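PDB 3E79: high affinity transport system protein p37 from Mycoplasma hyorhinis, which is part of a high-affinity transport system, probably as a membrane-anchored substrate-binding lipoprotein, and is seen here with thiamine diphosphate bound. Local coordinates for residues G217-K222 and E333-T338. Residues are numbered along the deposited sequence; the frame is centred on the assembly and turned at random.
With I3C (5-amino-2,4,6-triiodobenzene-1,3-dicarboxylic acid), chain B.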
loop_
_atom_site.group_PDB
_atom_site.type_symbol
_atom_site.label_atom_id
_atom_site.label_comp_id
_atom_site.label_asym_id
_atom_site.label_seq_id
_atom_site.Cartn_x
_atom_site.Cartn_y
_atom_site.Cartn_z
ATOM N N GLY A 217 7.197 -1.512 -3.969
ATOM C CA GLY A 217 7.449 -2.861 -3.459
ATOM C C GLY A 217 8.946 -3.011 -3.191
ATOM O O GLY A 217 9.723 -2.068 -3.391
ATOM N N MET A 218 9.388 -4.187 -2.745
ATOM C CA MET A 218 10.832 -4.394 -2.582
ATOM C C MET A 218 11.156 -5.873 -2.666
ATOM O O MET A 218 10.278 -6.713 -2.438
ATOM C CB MET A 218 11.345 -3.837 -1.253
ATOM C CG MET A 218 10.904 -4.598 -0.030
ATOM S SD MET A 218 11.440 -3.847 1.517
ATOM C CE MET A 218 13.194 -4.194 1.482
ATOM N N ILE A 219 12.411 -6.185 -2.999
ATOM C CA ILE A 219 12.806 -7.603 -2.996
ATOM C C ILE A 219 13.802 -7.835 -1.863
ATOM O O ILE A 219 14.792 -7.097 -1.766
ATOM C CB ILE A 219 13.387 -8.020 -4.354
ATOM C CG1 ILE A 219 12.400 -7.920 -5.529
ATOM C CG2 ILE A 219 13.959 -9.431 -4.323
ATOM C CD1 ILE A 219 13.092 -8.123 -6.866
ATOM N N TRP A 220 13.505 -8.830 -1.041
ATOM C CA TRP A 220 14.340 -9.213 0.086
ATOM C C TRP A 220 15.177 -10.439 -0.293
ATOM O O TRP A 220 14.726 -11.212 -1.132
ATOM C CB TRP A 220 13.558 -9.620 1.319
ATOM C CG TRP A 220 12.760 -8.590 2.036
ATOM C CD1 TRP A 220 11.442 -8.275 1.806
ATOM C CD2 TRP A 220 13.210 -7.747 3.097
ATOM N NE1 TRP A 220 11.055 -7.280 2.665
ATOM C CE2 TRP A 220 12.116 -6.936 3.466
ATOM C CE3 TRP A 220 14.437 -7.599 3.766
ATOM C CZ2 TRP A 220 12.228 -5.994 4.483
ATOM C CZ3 TRP A 220 14.539 -6.656 4.776
ATOM C CH2 TRP A 220 13.433 -5.862 5.124
ATOM N N ILE A 221 16.343 -10.609 0.324
ATOM C CA ILE A 221 17.106 -11.833 0.081
ATOM C C ILE A 221 17.624 -12.324 1.435
ATOM O O ILE A 221 17.812 -11.506 2.333
ATOM C CB ILE A 221 18.302 -11.715 -0.880
ATOM C CG1 ILE A 221 19.356 -10.707 -0.412
ATOM C CG2 ILE A 221 17.842 -11.436 -2.302
ATOM C CD1 ILE A 221 20.439 -10.440 -1.433
ATOM N N LYS A 222 17.813 -13.630 1.547
ATOM C CA LYS A 222 18.147 -14.197 2.846
ATOM C C LYS A 222 19.122 -15.353 2.692
ATOM O O LYS A 222 18.982 -16.139 1.769
ATOM C CB LYS A 222 16.875 -14.702 3.543
ATOM C CG LYS A 222 17.154 -15.369 4.872
ATOM C CD LYS A 222 16.355 -16.614 5.164
ATOM C CE LYS A 222 16.478 -17.702 4.119
ATOM N NZ LYS A 222 15.483 -18.792 4.331
ATOM N N GLU A 333 18.125 -9.146 3.954
ATOM C CA GLU A 333 18.431 -7.766 3.598
ATOM C C GLU A 333 17.744 -7.413 2.279
ATOM O O GLU A 333 17.330 -8.349 1.589
ATOM C CB GLU A 333 19.934 -7.538 3.510
ATOM C CG GLU A 333 20.630 -8.170 2.329
ATOM C CD GLU A 333 22.123 -8.364 2.538
ATOM O OE1 GLU A 333 22.801 -8.645 1.530
ATOM O OE2 GLU A 333 22.669 -8.271 3.656
ATOM N N ALA A 334 17.671 -6.108 2.023
ATOM C CA ALA A 334 17.038 -5.625 0.803
ATOM C C ALA A 334 17.992 -5.731 -0.376
ATOM O O ALA A 334 19.176 -5.391 -0.259
ATOM C CB ALA A 334 16.547 -4.187 0.969
ATOM N N LEU A 335 17.460 -6.203 -1.503
ATOM C CA LEU A 335 18.266 -6.276 -2.718
ATOM C C LEU A 335 18.028 -5.052 -3.584
ATOM O O LEU A 335 18.963 -4.407 -4.057
ATOM C CB LEU A 335 17.949 -7.557 -3.480
ATOM C CG LEU A 335 18.613 -7.717 -4.851
ATOM C CD1 LEU A 335 20.079 -8.074 -4.671
ATOM C CD2 LEU A 335 17.881 -8.772 -5.674
ATOM N N ILE A 336 16.752 -4.744 -3.800
ATOM C CA ILE A 336 16.364 -3.600 -4.629
ATOM C C ILE A 336 14.896 -3.250 -4.370
ATOM O O ILE A 336 14.143 -4.116 -3.916
ATOM C CB ILE A 336 16.591 -3.923 -6.110
ATOM C CG1 ILE A 336 16.400 -2.759 -7.084
ATOM C CG2 ILE A 336 15.692 -5.094 -6.520
ATOM C CD1 ILE A 336 16.913 -3.053 -8.482
ATOM N N VAL A 337 14.475 -2.022 -4.619
ATOM C CA VAL A 337 13.048 -1.687 -4.467
ATOM C C VAL A 337 12.451 -1.593 -5.858
ATOM O O VAL A 337 13.132 -1.884 -6.845
ATOM C CB VAL A 337 12.834 -0.414 -3.649
ATOM C CG1 VAL A 337 13.458 -0.577 -2.256
ATOM C CG2 VAL A 337 13.426 0.818 -4.324
ATOM N N THR A 338 11.183 -1.224 -6.007
ATOM C CA THR A 338 10.620 -1.213 -7.366
ATOM C C THR A 338 10.368 0.215 -7.832
ATOM O O THR A 338 10.627 1.173 -7.088
ATOM C CB THR A 338 9.293 -1.993 -7.399
ATOM O OG1 THR A 338 8.315 -1.237 -6.654
ATOM C CG2 THR A 338 9.416 -3.341 -6.704
HETATM I I3 I3C B . 23.898 -5.009 -7.141
HETATM I I2 I3C B . 21.873 -4.778 -1.521
HETATM I I1 I3C B . 27.772 -5.204 -2.508
HETATM O O8 I3C B . 27.137 -4.375 -6.285
HETATM O O9 I3C B . 26.984 -6.562 -5.806
HETATM C C10 I3C B . 24.998 -4.886 -0.840
HETATM N N13 I3C B . 21.920 -4.838 -4.706
HETATM C C1 I3C B . 25.575 -5.092 -4.625
HETATM C C6 I3C B . 24.265 -4.959 -5.090
HETATM C C5 I3C B . 23.177 -4.850 -4.231
HETATM C C4 I3C B . 23.459 -4.776 -2.859
HETATM C C3 I3C B . 24.758 -4.939 -2.356
HETATM C C2 I3C B . 25.829 -5.061 -3.253
HETATM C C7 I3C B . 26.681 -5.353 -5.675
HETATM O O11 I3C B . 25.117 -5.951 -0.208
HETATM O O12 I3C B . 25.065 -3.745 -0.341
#
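Ile-219 and Ile-336 pair across two antiparallel strands whose pairing is broken by a beta bulge, at one border of a five-stranded mixed sheet in a protein of the periplasmic-binding-protein clan. Strand 331-337 is outermost, and strand 217-223 separates it from 304-308.

The backbone bonds come in two sets split by the bulge. On one side, Ile-221 N reaches Glu-333 O at 2.8 Å and Glu-333 N returns to Ile-221 O. On the other, Ile-219 N bonds Ile-336 O, yet Ile-219 O accepts from Leu-335 N, at 2.8 Å, so Leu-335 is the extra residue. Its carbonyl is turned outward and accepts a bond from N13 of the bound triiodobenzene compound, 3.1 Å from Leu-335 O.

Beyond the bulge Thr-338 grips Gly-217 twice: Gly-217 N donates to Thr-338 OG1 at 2.9 Å, while Thr-338 N approaches Gly-217 O from well above the carbonyl plane, in a bent bond (135° at the hydrogen). Gly-217 is close to the bound thiamine diphosphate, which puts this end of the pair near the ligand.

Apolar packing covers both faces. Ile-219 CD1 runs alongside Ile-336 CG2. The side chains of Ile-221 and Leu-335 cross at about a right angle, with CD1 of Ile-221 4.0 Å from CD1 of Leu-335, and both pack against helix 225-236. From the same face Glu-333 sends its carboxylate to a salt bridge with Lys-232. The other face carries Met-218, Trp-220, Ala-334 and Val-337; the indole NE1 is bound to Ser-307 OG. Met-218 bends at chi3 (-72°), so that CE is laid over one face of the indole, near the ring's margin, and tightly against Ala-334 CB at 3.4 Å.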